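Histidinol-phosphatase (Listeria monocytogenes serotype 4b str. H7858, PDB 6NLR) probably catalyses the hydrolysis of histidinol phosphate to histidinol and phosphate in histidine biosynthesis, at a trinuclear metal centre holding manganese and cobalt. Local coordinates at residues D140-G144 against I145-Y149; L157-L160 against E161-Q165; S45-M48 against K49-G53; D54-A57 against V58-S62. All coordinates share one frame; numbering follows the deposited sequence.

Interaction 1: D140-G144 against I145-Y149; sequences DYNEG and IVQFY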
loop_
_atom_site.group_PDB
_atom_site.type_symbol
_atom_site.label_atom_id
_atom_site.label_comp_id
_atom_site.label_asym_id
_atom_site.label_seq_id
_atom_site.Cartn_x
_atom_site.Cartn_y
_atom_site.Cartn_z
ATOM N N ASP A 140 10.993 5.713 14.698
ATOM C CA ASP A 140 9.767 5.103 15.248
ATOM C C ASP A 140 9.760 3.617 14.887
ATOM O O ASP A 140 9.374 2.792 15.754
ATOM C CB ASP A 140 8.530 5.847 14.762
ATOM C CG ASP A 140 7.261 5.265 15.328
ATOM O OD1 ASP A 140 6.983 5.532 16.538
ATOM O OD2 ASP A 140 6.585 4.539 14.576
ATOM N N TYR A 141 10.227 3.271 13.681
ATOM C CA TYR A 141 10.306 1.860 13.214
ATOM C C TYR A 141 11.344 1.102 14.044
ATOM O O TYR A 141 11.087 -0.059 14.421
ATOM C CB TYR A 141 10.658 1.764 11.724
ATOM C CG TYR A 141 10.602 0.378 11.134
ATOM C CD1 TYR A 141 9.429 -0.350 11.132
ATOM C CD2 TYR A 141 11.715 -0.212 10.560
ATOM C CE1 TYR A 141 9.359 -1.621 10.573
ATOM C CE2 TYR A 141 11.671 -1.478 9.988
ATOM C CZ TYR A 141 10.485 -2.186 10.000
ATOM O OH TYR A 141 10.422 -3.443 9.477
ATOM N N ASN A 142 12.489 1.735 14.300
ATOM C CA ASN A 142 13.560 1.177 15.159
ATOM C C ASN A 142 12.976 0.846 16.539
ATOM O O ASN A 142 13.126 -0.299 16.989
ATOM C CB ASN A 142 14.738 2.142 15.314
ATOM C CG ASN A 142 15.889 1.481 16.041
ATOM O OD1 ASN A 142 16.110 0.284 15.895
ATOM N ND2 ASN A 142 16.615 2.242 16.815
ATOM N N GLU A 143 12.363 1.839 17.194
ATOM C CA GLU A 143 11.954 1.733 18.618
ATOM C C GLU A 143 10.741 0.812 18.731
ATOM O O GLU A 143 10.683 0.063 19.685
ATOM C CB GLU A 143 11.679 3.116 19.202
ATOM C CG GLU A 143 12.969 3.853 19.486
ATOM C CD GLU A 143 12.852 5.361 19.624
ATOM O OE1 GLU A 143 11.732 5.846 19.927
ATOM O OE2 GLU A 143 13.894 6.040 19.463
ATOM N N GLY A 144 9.827 0.866 17.774
ATOM C CA GLY A 144 8.546 0.163 17.869
ATOM C C GLY A 144 8.633 -1.282 17.426
ATOM O O GLY A 144 7.936 -2.125 18.019
ATOM N N ILE A 145 9.387 -1.547 16.362
ATOM C CA ILE A 145 9.307 -2.846 15.625
ATOM C C ILE A 145 10.675 -3.532 15.596
ATOM O O ILE A 145 10.756 -4.687 16.060
ATOM C CB ILE A 145 8.679 -2.648 14.248
ATOM C CG1 ILE A 145 7.185 -2.389 14.409
ATOM C CG2 ILE A 145 8.966 -3.835 13.318
ATOM C CD1 ILE A 145 6.474 -1.876 13.162
ATOM N N VAL A 146 11.730 -2.867 15.134
ATOM C CA VAL A 146 13.037 -3.567 14.955
ATOM C C VAL A 146 13.531 -4.071 16.321
ATOM O O VAL A 146 13.866 -5.284 16.443
ATOM C CB VAL A 146 14.062 -2.680 14.235
ATOM C CG1 VAL A 146 15.414 -3.380 14.172
ATOM C CG2 VAL A 146 13.558 -2.323 12.826
ATOM N N GLN A 147 13.593 -3.192 17.311
ATOM C CA GLN A 147 14.052 -3.548 18.668
ATOM C C GLN A 147 13.095 -4.584 19.281
ATOM O O GLN A 147 13.577 -5.464 19.997
ATOM C CB GLN A 147 14.200 -2.284 19.510
ATOM C CG GLN A 147 15.469 -1.512 19.172
ATOM C CD GLN A 147 15.620 -0.259 19.999
ATOM O OE1 GLN A 147 16.674 0.367 20.024
ATOM N NE2 GLN A 147 14.585 0.082 20.744
ATOM N N PHE A 148 11.796 -4.488 19.010
ATOM C CA PHE A 148 10.786 -5.419 19.566
ATOM C C PHE A 148 11.051 -6.837 19.046
ATOM O O PHE A 148 11.020 -7.778 19.891
ATOM C CB PHE A 148 9.365 -4.966 19.222
ATOM C CG PHE A 148 8.266 -5.803 19.824
ATOM C CD1 PHE A 148 7.871 -5.615 21.136
ATOM C CD2 PHE A 148 7.588 -6.736 19.053
ATOM C CE1 PHE A 148 6.834 -6.368 21.670
ATOM C CE2 PHE A 148 6.554 -7.495 19.587
ATOM C CZ PHE A 148 6.177 -7.308 20.894
ATOM N N TYR A 149 11.309 -6.994 17.734
ATOM C CA TYR A 149 11.447 -8.319 17.073
ATOM C C TYR A 149 12.874 -8.842 17.198
ATOM O O TYR A 149 13.045 -10.053 17.046
ATOM C CB TYR A 149 10.891 -8.289 15.653
ATOM C CG TYR A 149 9.383 -8.259 15.640
ATOM C CD1 TYR A 149 8.638 -9.365 16.011
ATOM C CD2 TYR A 149 8.711 -7.095 15.330
ATOM C CE1 TYR A 149 7.250 -9.315 16.045
ATOM C CE2 TYR A 149 7.328 -7.034 15.327
ATOM C CZ TYR A 149 6.595 -8.143 15.695
ATOM O OH TYR A 149 5.235 -8.057 15.728
HETATM O O HOH W 1 12.102 -0.528 21.723
#

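Interaction 2: L157-L160 against E161-Q165; sequences LAYL and EGVKQ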
loop_
_atom_site.group_PDB
_atom_site.type_symbol
_atom_site.label_atom_id
_atom_site.label_comp_id
_atom_site.label_asym_id
_atom_site.label_seq_id
_atom_site.Cartn_x
_atom_site.Cartn_y
_atom_site.Cartn_z
ATOM N N LEU A 157 10.832 -10.657 8.837
ATOM C CA LEU A 157 10.099 -11.944 8.898
ATOM C C LEU A 157 8.739 -11.726 9.580
ATOM O O LEU A 157 7.748 -12.338 9.125
ATOM C CB LEU A 157 10.963 -12.983 9.615
ATOM C CG LEU A 157 12.186 -13.420 8.818
ATOM C CD1 LEU A 157 13.181 -14.167 9.673
ATOM C CD2 LEU A 157 11.740 -14.259 7.652
ATOM N N ALA A 158 8.665 -10.865 10.602
ATOM C CA ALA A 158 7.366 -10.548 11.248
ATOM C C ALA A 158 6.452 -9.825 10.239
ATOM O O ALA A 158 5.248 -10.127 10.152
ATOM C CB ALA A 158 7.596 -9.729 12.466
ATOM N N TYR A 159 7.023 -8.911 9.471
ATOM C CA TYR A 159 6.298 -8.154 8.414
ATOM C C TYR A 159 5.733 -9.132 7.378
ATOM O O TYR A 159 4.505 -9.066 7.057
ATOM C CB TYR A 159 7.226 -7.114 7.788
ATOM C CG TYR A 159 6.680 -6.540 6.513
ATOM C CD1 TYR A 159 5.696 -5.547 6.542
ATOM C CD2 TYR A 159 7.103 -7.021 5.282
ATOM C CE1 TYR A 159 5.161 -5.044 5.369
ATOM C CE2 TYR A 159 6.603 -6.498 4.107
ATOM C CZ TYR A 159 5.616 -5.526 4.144
ATOM O OH TYR A 159 5.115 -5.038 2.962
ATOM N N LEU A 160 6.576 -10.031 6.870
ATOM C CA LEU A 160 6.141 -10.982 5.815
ATOM C C LEU A 160 5.084 -11.946 6.376
ATOM O O LEU A 160 4.207 -12.353 5.592
ATOM C CB LEU A 160 7.350 -11.710 5.228
ATOM C CG LEU A 160 8.295 -10.813 4.442
ATOM C CD1 LEU A 160 9.510 -11.590 3.968
ATOM C CD2 LEU A 160 7.594 -10.191 3.260
ATOM N N GLU A 161 5.146 -12.309 7.657
ATOM C CA GLU A 161 4.088 -13.149 8.272
ATOM C C GLU A 161 2.759 -12.377 8.199
ATOM O O GLU A 161 1.730 -12.997 7.867
ATOM C CB GLU A 161 4.430 -13.546 9.708
ATOM C CG GLU A 161 3.307 -14.318 10.403
ATOM C CD GLU A 161 2.864 -15.601 9.693
ATOM O OE1 GLU A 161 3.738 -16.269 9.051
ATOM O OE2 GLU A 161 1.646 -15.926 9.755
ATOM N N GLY A 162 2.776 -11.060 8.478
ATOM C CA GLY A 162 1.589 -10.189 8.360
ATOM C C GLY A 162 1.056 -10.159 6.932
ATOM O O GLY A 162 -0.180 -10.210 6.738
ATOM N N VAL A 163 1.947 -10.037 5.955
ATOM C CA VAL A 163 1.580 -10.009 4.506
ATOM C C VAL A 163 0.888 -11.331 4.163
ATOM O O VAL A 163 -0.175 -11.303 3.552
ATOM C CB VAL A 163 2.811 -9.756 3.615
ATOM C CG1 VAL A 163 2.472 -9.930 2.140
ATOM C CG2 VAL A 163 3.409 -8.374 3.891
ATOM N N LYS A 164 1.472 -12.452 4.585
ATOM C CA LYS A 164 0.926 -13.806 4.358
ATOM C C LYS A 164 -0.488 -13.886 4.954
ATOM O O LYS A 164 -1.400 -14.377 4.268
ATOM C CB LYS A 164 1.883 -14.845 4.942
ATOM C CG LYS A 164 1.441 -16.295 4.788
ATOM C CD LYS A 164 2.514 -17.257 5.243
ATOM C CE LYS A 164 2.138 -18.713 5.054
ATOM N NZ LYS A 164 1.199 -19.164 6.105
ATOM N N GLN A 165 -0.672 -13.432 6.193
ATOM C CA GLN A 165 -2.001 -13.382 6.851
ATOM C C GLN A 165 -2.979 -12.543 6.020
ATOM O O GLN A 165 -4.150 -12.967 5.869
ATOM C CB GLN A 165 -1.877 -12.824 8.266
ATOM C CG GLN A 165 -1.309 -13.817 9.265
ATOM C CD GLN A 165 -1.213 -13.163 10.621
ATOM O OE1 GLN A 165 -0.679 -12.072 10.772
ATOM N NE2 GLN A 165 -1.787 -13.807 11.607
#

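Interaction 3: S45-M48 against K49-G53; sequences SEFM and KNTAG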
loop_
_atom_site.group_PDB
_atom_site.type_symbol
_atom_site.label_atom_id
_atom_site.label_comp_id
_atom_site.label_asym_id
_atom_site.label_seq_id
_atom_site.Cartn_x
_atom_site.Cartn_y
_atom_site.Cartn_z
ATOM N N SER A 45 -11.848 2.260 15.304
ATOM C CA SER A 45 -11.700 3.040 16.558
ATOM C C SER A 45 -11.161 2.131 17.676
ATOM O O SER A 45 -10.406 2.649 18.519
ATOM C CB SER A 45 -12.990 3.728 16.949
ATOM O OG SER A 45 -14.024 2.773 17.131
ATOM N N GLU A 46 -11.512 0.838 17.691
ATOM C CA GLU A 46 -10.973 -0.151 18.665
ATOM C C GLU A 46 -9.465 -0.315 18.437
ATOM O O GLU A 46 -8.715 -0.349 19.409
ATOM C CB GLU A 46 -11.638 -1.527 18.544
ATOM C CG GLU A 46 -13.036 -1.585 19.107
ATOM C CD GLU A 46 -13.097 -1.190 20.574
ATOM O OE1 GLU A 46 -12.472 -1.891 21.431
ATOM O OE2 GLU A 46 -13.725 -0.161 20.849
ATOM N N PHE A 47 -9.044 -0.476 17.192
ATOM C CA PHE A 47 -7.614 -0.617 16.828
ATOM C C PHE A 47 -6.828 0.601 17.337
ATOM O O PHE A 47 -5.745 0.480 17.896
ATOM C CB PHE A 47 -7.486 -0.785 15.310
ATOM C CG PHE A 47 -6.058 -0.784 14.858
ATOM C CD1 PHE A 47 -5.307 -1.946 14.901
ATOM C CD2 PHE A 47 -5.449 0.394 14.461
ATOM C CE1 PHE A 47 -3.966 -1.933 14.535
ATOM C CE2 PHE A 47 -4.114 0.398 14.084
ATOM C CZ PHE A 47 -3.381 -0.758 14.136
HETATM N N MSE A 48 -7.403 1.784 17.173
HETATM C CA MSE A 48 -6.740 3.035 17.504
HETATM C C MSE A 48 -6.585 3.224 19.020
HETATM O O MSE A 48 -5.777 4.036 19.449
HETATM C CB MSE A 48 -7.522 4.198 16.884
HETATM C CG MSE A 48 -7.380 4.275 15.369
HETATM SE SE MSE A 48 -8.430 5.783 14.635
HETATM C CE MSE A 48 -7.121 7.101 14.048
ATOM N N LYS A 49 -7.335 2.479 19.845
ATOM C CA LYS A 49 -7.097 2.489 21.283
ATOM C C LYS A 49 -5.871 1.647 21.652
ATOM O O LYS A 49 -5.465 1.710 22.821
ATOM C CB LYS A 49 -8.271 1.889 22.065
ATOM C CG LYS A 49 -9.589 2.614 21.884
ATOM C CD LYS A 49 -10.761 1.838 22.439
ATOM C CE LYS A 49 -12.093 2.411 21.998
ATOM N NZ LYS A 49 -13.188 1.801 22.774
ATOM N N ASN A 50 -5.351 0.828 20.730
ATOM C CA ASN A 50 -4.393 -0.254 21.075
ATOM C C ASN A 50 -3.049 0.011 20.407
ATOM O O ASN A 50 -2.320 -0.959 20.171
ATOM C CB ASN A 50 -4.978 -1.631 20.749
ATOM C CG ASN A 50 -6.055 -2.016 21.747
ATOM O OD1 ASN A 50 -5.754 -2.279 22.906
ATOM N ND2 ASN A 50 -7.306 -1.985 21.329
ATOM N N THR A 51 -2.727 1.274 20.155
ATOM C CA THR A 51 -1.482 1.682 19.458
ATOM C C THR A 51 -0.524 2.292 20.474
ATOM O O THR A 51 -0.971 2.710 21.548
ATOM C CB THR A 51 -1.735 2.659 18.301
ATOM O OG1 THR A 51 -2.071 3.937 18.846
ATOM C CG2 THR A 51 -2.795 2.170 17.337
ATOM N N ALA A 52 0.752 2.311 20.120
ATOM C CA ALA A 52 1.806 3.068 20.806
ATOM C C ALA A 52 2.629 3.747 19.712
ATOM O O ALA A 52 2.180 3.765 18.553
ATOM C CB ALA A 52 2.614 2.145 21.691
ATOM N N GLY A 53 3.754 4.330 20.069
ATOM C CA GLY A 53 4.579 5.069 19.105
ATOM C C GLY A 53 3.968 6.422 18.806
ATOM O O GLY A 53 2.983 6.824 19.472
HETATM O O HOH W 2 -3.618 3.937 20.972
#

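Interaction 4: D54-A57 against V58-S62; sequences DKEA and VTTAS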
loop_
_atom_site.group_PDB
_atom_site.type_symbol
_atom_site.label_atom_id
_atom_site.label_comp_id
_atom_site.label_asym_id
_atom_site.label_seq_id
_atom_site.Cartn_x
_atom_site.Cartn_y
_atom_site.Cartn_z
ATOM N N ASP A 54 4.523 7.109 17.825
ATOM C CA ASP A 54 4.124 8.495 17.483
ATOM C C ASP A 54 2.626 8.511 17.156
ATOM O O ASP A 54 2.243 7.870 16.204
ATOM C CB ASP A 54 5.012 9.012 16.360
ATOM C CG ASP A 54 4.939 10.516 16.221
ATOM O OD1 ASP A 54 3.810 11.018 16.118
ATOM O OD2 ASP A 54 5.996 11.157 16.215
ATOM N N LYS A 55 1.809 9.201 17.959
ATOM C CA LYS A 55 0.332 9.314 17.769
ATOM C C LYS A 55 0.016 9.813 16.348
ATOM O O LYS A 55 -1.000 9.428 15.790
ATOM C CB LYS A 55 -0.274 10.229 18.834
ATOM C CG LYS A 55 -0.300 9.608 20.228
ATOM C CD LYS A 55 -0.671 10.558 21.300
ATOM C CE LYS A 55 -0.531 9.918 22.664
ATOM N NZ LYS A 55 -0.915 10.865 23.729
ATOM N N GLU A 56 0.872 10.642 15.764
ATOM C CA GLU A 56 0.648 11.217 14.409
ATOM C C GLU A 56 0.535 10.098 13.368
ATOM O O GLU A 56 -0.235 10.252 12.408
ATOM C CB GLU A 56 1.773 12.201 14.088
ATOM C CG GLU A 56 1.635 12.893 12.742
ATOM C CD GLU A 56 2.676 14.003 12.533
ATOM O OE1 GLU A 56 3.076 14.642 13.544
ATOM O OE2 GLU A 56 3.115 14.214 11.372
ATOM N N ALA A 57 1.228 8.978 13.548
ATOM C CA ALA A 57 1.130 7.836 12.608
ATOM C C ALA A 57 -0.314 7.331 12.587
ATOM O O ALA A 57 -0.719 6.776 11.594
ATOM C CB ALA A 57 2.088 6.745 13.011
ATOM N N VAL A 58 -1.054 7.502 13.680
ATOM C CA VAL A 58 -2.428 6.954 13.815
ATOM C C VAL A 58 -3.433 8.057 13.490
ATOM O O VAL A 58 -4.333 7.783 12.694
ATOM C CB VAL A 58 -2.642 6.393 15.233
ATOM C CG1 VAL A 58 -4.056 5.859 15.405
ATOM C CG2 VAL A 58 -1.598 5.332 15.559
ATOM N N THR A 59 -3.289 9.261 14.071
ATOM C CA THR A 59 -4.284 10.362 13.892
ATOM C C THR A 59 -4.318 10.801 12.428
ATOM O O THR A 59 -5.351 11.234 11.952
ATOM C CB THR A 59 -3.990 11.586 14.767
ATOM O OG1 THR A 59 -2.669 11.998 14.436
ATOM C CG2 THR A 59 -4.092 11.315 16.252
ATOM N N THR A 60 -3.201 10.656 11.735
ATOM C CA THR A 60 -2.933 11.201 10.379
ATOM C C THR A 60 -3.102 10.084 9.338
ATOM O O THR A 60 -3.049 10.396 8.140
ATOM C CB THR A 60 -1.548 11.848 10.527
ATOM O OG1 THR A 60 -1.716 13.264 10.529
ATOM C CG2 THR A 60 -0.518 11.339 9.573
ATOM N N ALA A 61 -3.306 8.829 9.771
ATOM C CA ALA A 61 -3.292 7.643 8.886
ATOM C C ALA A 61 -4.391 7.753 7.825
ATOM O O ALA A 61 -4.142 7.382 6.672
ATOM C CB ALA A 61 -3.443 6.374 9.692
ATOM N N SER A 62 -5.596 8.178 8.193
ATOM C CA SER A 62 -6.732 8.075 7.249
ATOM C C SER A 62 -7.843 9.022 7.641
ATOM O O SER A 62 -7.859 9.528 8.750
ATOM C CB SER A 62 -7.210 6.651 7.184
ATOM O OG SER A 62 -7.783 6.294 8.417
#

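Interaction 1: D140-G144 against I145-Y149
Tyr-141 meets Ile-145 and Val-146 twice over, once through its backbone carbonyl and once through its ring. In the backbone, Tyr-141 O takes two bonds: one from Ile-145 N at 3.0 Å, which comes from above the carbonyl plane, and a straighter one from Val-146 N at 3.0 Å, lying in that plane. The second spans five residues rather than four, and Gln-147 N repeats the longer span by donating to Asn-142 O at 2.9 Å. Helix 138-149 thus widens here into a pi-type turn, a pi bulge within an alpha-helix. Gly-144 suits the bulge because it brings no side chain close to Asp-140 O, which its own N grips.

The apolar contacts use the same pair of neighbours. With CG anti to the backbone N (chi1 -173°), the Tyr-141 ring swings so that CE1 lies 3.5 Å from Ile-145 CG2 and CE2 lies 3.5 Å from Val-146 CG2, both methyls approaching obliquely. The Tyr-141 side chain also touches Ala-155 of helix 152-168 and Cys-185, while Phe-192 packs on Val-146.

The exposed residues Glu-143 and Gln-147 carry the polar contacts. One water bridges them, donating to Glu-143 O at 2.6 Å and accepting from Gln-147 NE2 at 2.7 Å; glutamine's long, flexible side chain carries its amide out to this water. Asp-140, buried one residue before Tyr-141, is held by a salt bridge to Arg-132.

Because the bulge hands Gln-147 N to Asn-142, Glu-143 O is left without the N-H that an alpha turn would give it, and the water bonds to it instead.

Interaction 2: L157-L160 against E161-Q165
Val-163 lays its CG2 methyl over one face of the Tyr-159 ring, four residues back along helix 152-168, one of the outer helices of the PHP domain, a barrel of the TIM-barrel clan. This is the tight side of the contact. The methyl stands 3.9 Å from the ring centroid, 23° off the ring normal, a CH-pi contact displaced toward the phenol end, where Tyr-159 CZ is 3.6 Å from CG2. The ring lies there because its CG is anti to the backbone N (chi1 166°), while the valine's own rotamer sets CG2 beside its N. Leu-122 of strand 117-127 touches both residues. A tyrosine suits this inward position since its ring fills an apolar layer and its hydroxyl still finds a polar partner, the backbone N of Leu-184.

The backbone below is a regular alpha-helix. Val-163 N donates to Tyr-159 O at 2.9 Å, and Gly-162 N donates to Ala-158 O at 3.1 Å; the glycine adds no bulk to its buried place. Leu-160 faces Phe-207, so helix 201-217 packs against this flank.

The looser side belongs to two charged residues, Glu-161 and Lys-164, both only partly exposed. The lysine chain, bending only at its last torsion, runs past Val-209 of helix 201-217 to pair with Glu-168 one turn on. Glu-161 folds at chi2, and its OE1 makes a weak, long ion pair with Lys-206. That same lysine's NZ also bonds to Leu-157 O, which already accepts from Glu-161 N at 3.0 Å.

Interaction 3: S45-M48 against K49-G53
Glu-46 doubles back at its second torsion (chi2 -58°), while Lys-49 sets CG anti to its carbonyl carbon and runs extended beyond it; the two chains cross obliquely and their charged ends meet. Lys-49 NZ lies 2.8 Å from Glu-46 OE2, a salt bridge made on the syn side of the carboxylate and tilted 26° out of its plane. At three residues' spacing on an exposed turn, a flexible acid and a flexible base can reach each other in this way.

The carbonyl of Glu-46 is gripped from both faces: Lys-49 N stands above one at 3.2 Å, and Asn-50 ND2 comes from the other at 2.9 Å. The short asparagine amide is well sized to turn back on the helix end and occupy an acceptor there.

This is the close of helix 45-48, a weakly bonded single turn in the connection that follows barrel strand 34-40, the strand ending in the manganese ligand His-40. Asn-50 N bonds to Phe-47 O at 2.9 Å, a three-residue step that tightens the turn before the chain straightens into 51-53. Phe-47 anchors the turn inward, its ring edge-to-face with Phe-124 and also against Phe-131.

Thr-51 uses both branches, the methyl on Phe-47 and the hydroxyl on a water. CG2 packs 3.4 Å from Phe-47 O, and the two side chains cross at about a right angle. OG1, lodged between its own N and carbonyl carbon, lies 2.6 Å from the water, which bridges Thr-51 N and OG1 to the carbonyl oxygen of selenomethionine Met-48.

Interaction 4: D54-A57 against V58-S62
The flat carbonyl group of Lys-55 is met on one face by Val-58 N, 2.9 Å from the oxygen and 53° out of the plane, and at its outer end by Thr-59 N, also at 2.9 Å but nearly in line with the C=O bond. Two backbone donors therefore share one oxygen, one closing a three-residue step and the other a four-residue step. The second flat group, the carboxylate of Asp-54, is approached at OD1 along the anti lone pair by Glu-56 N at 3.0 Å.

That last bond is a capping bond: Asp-54 precedes the turn that leads into helix 56-59. Aspartate serves well here, since its short side chain reaches back to a nearby backbone N-H, and its charge may suit the dipole of the helix, though in a single turn the effect would be weak. The turn belongs to the connection after barrel strand 34-40 of the PHP domain. Thr-59 reinforces it with its hydroxyl: with OG1 set between the backbone N and the carbonyl carbon (chi1 57°), that atom comes to 3.4 Å from Lys-55 O, a weak hydrogen bond.

At the far end Ala-61 sets its CB 3.3 Å from Ala-57 O, where a small methyl fits against the backbone. Thr-60 touches His-14, a manganese ligand, and Ala-61 O makes a weak hydrogen bond to His-14 NE2, with the Ala-61 side chain about 8 Å from a bound manganese ion.

From the N terminus the order is interaction 3, 4, 1 and 2, strictly in series: none nests or crosses, and each closes only a local turn. Interactions 3 and 4 adjoin in the connection after strand 34-40, where Thr-51 OG1 lies 3.6 Å from Val-58 CG2. Some eighty residues later, interaction 1 returns to this region: Asp-140 OD1 lies 3.2 Å from Asp-54 N, probably a hydrogen bond, joining helix 138-149 to the start of segment 54-57. Interaction 2 follows on the next helix, and Tyr-149 CE1 packs 3.6 Å from Ala-158 CB. Interaction 2 touches neither 3 nor 4, so among the four contacts interaction 1 connects the two regions.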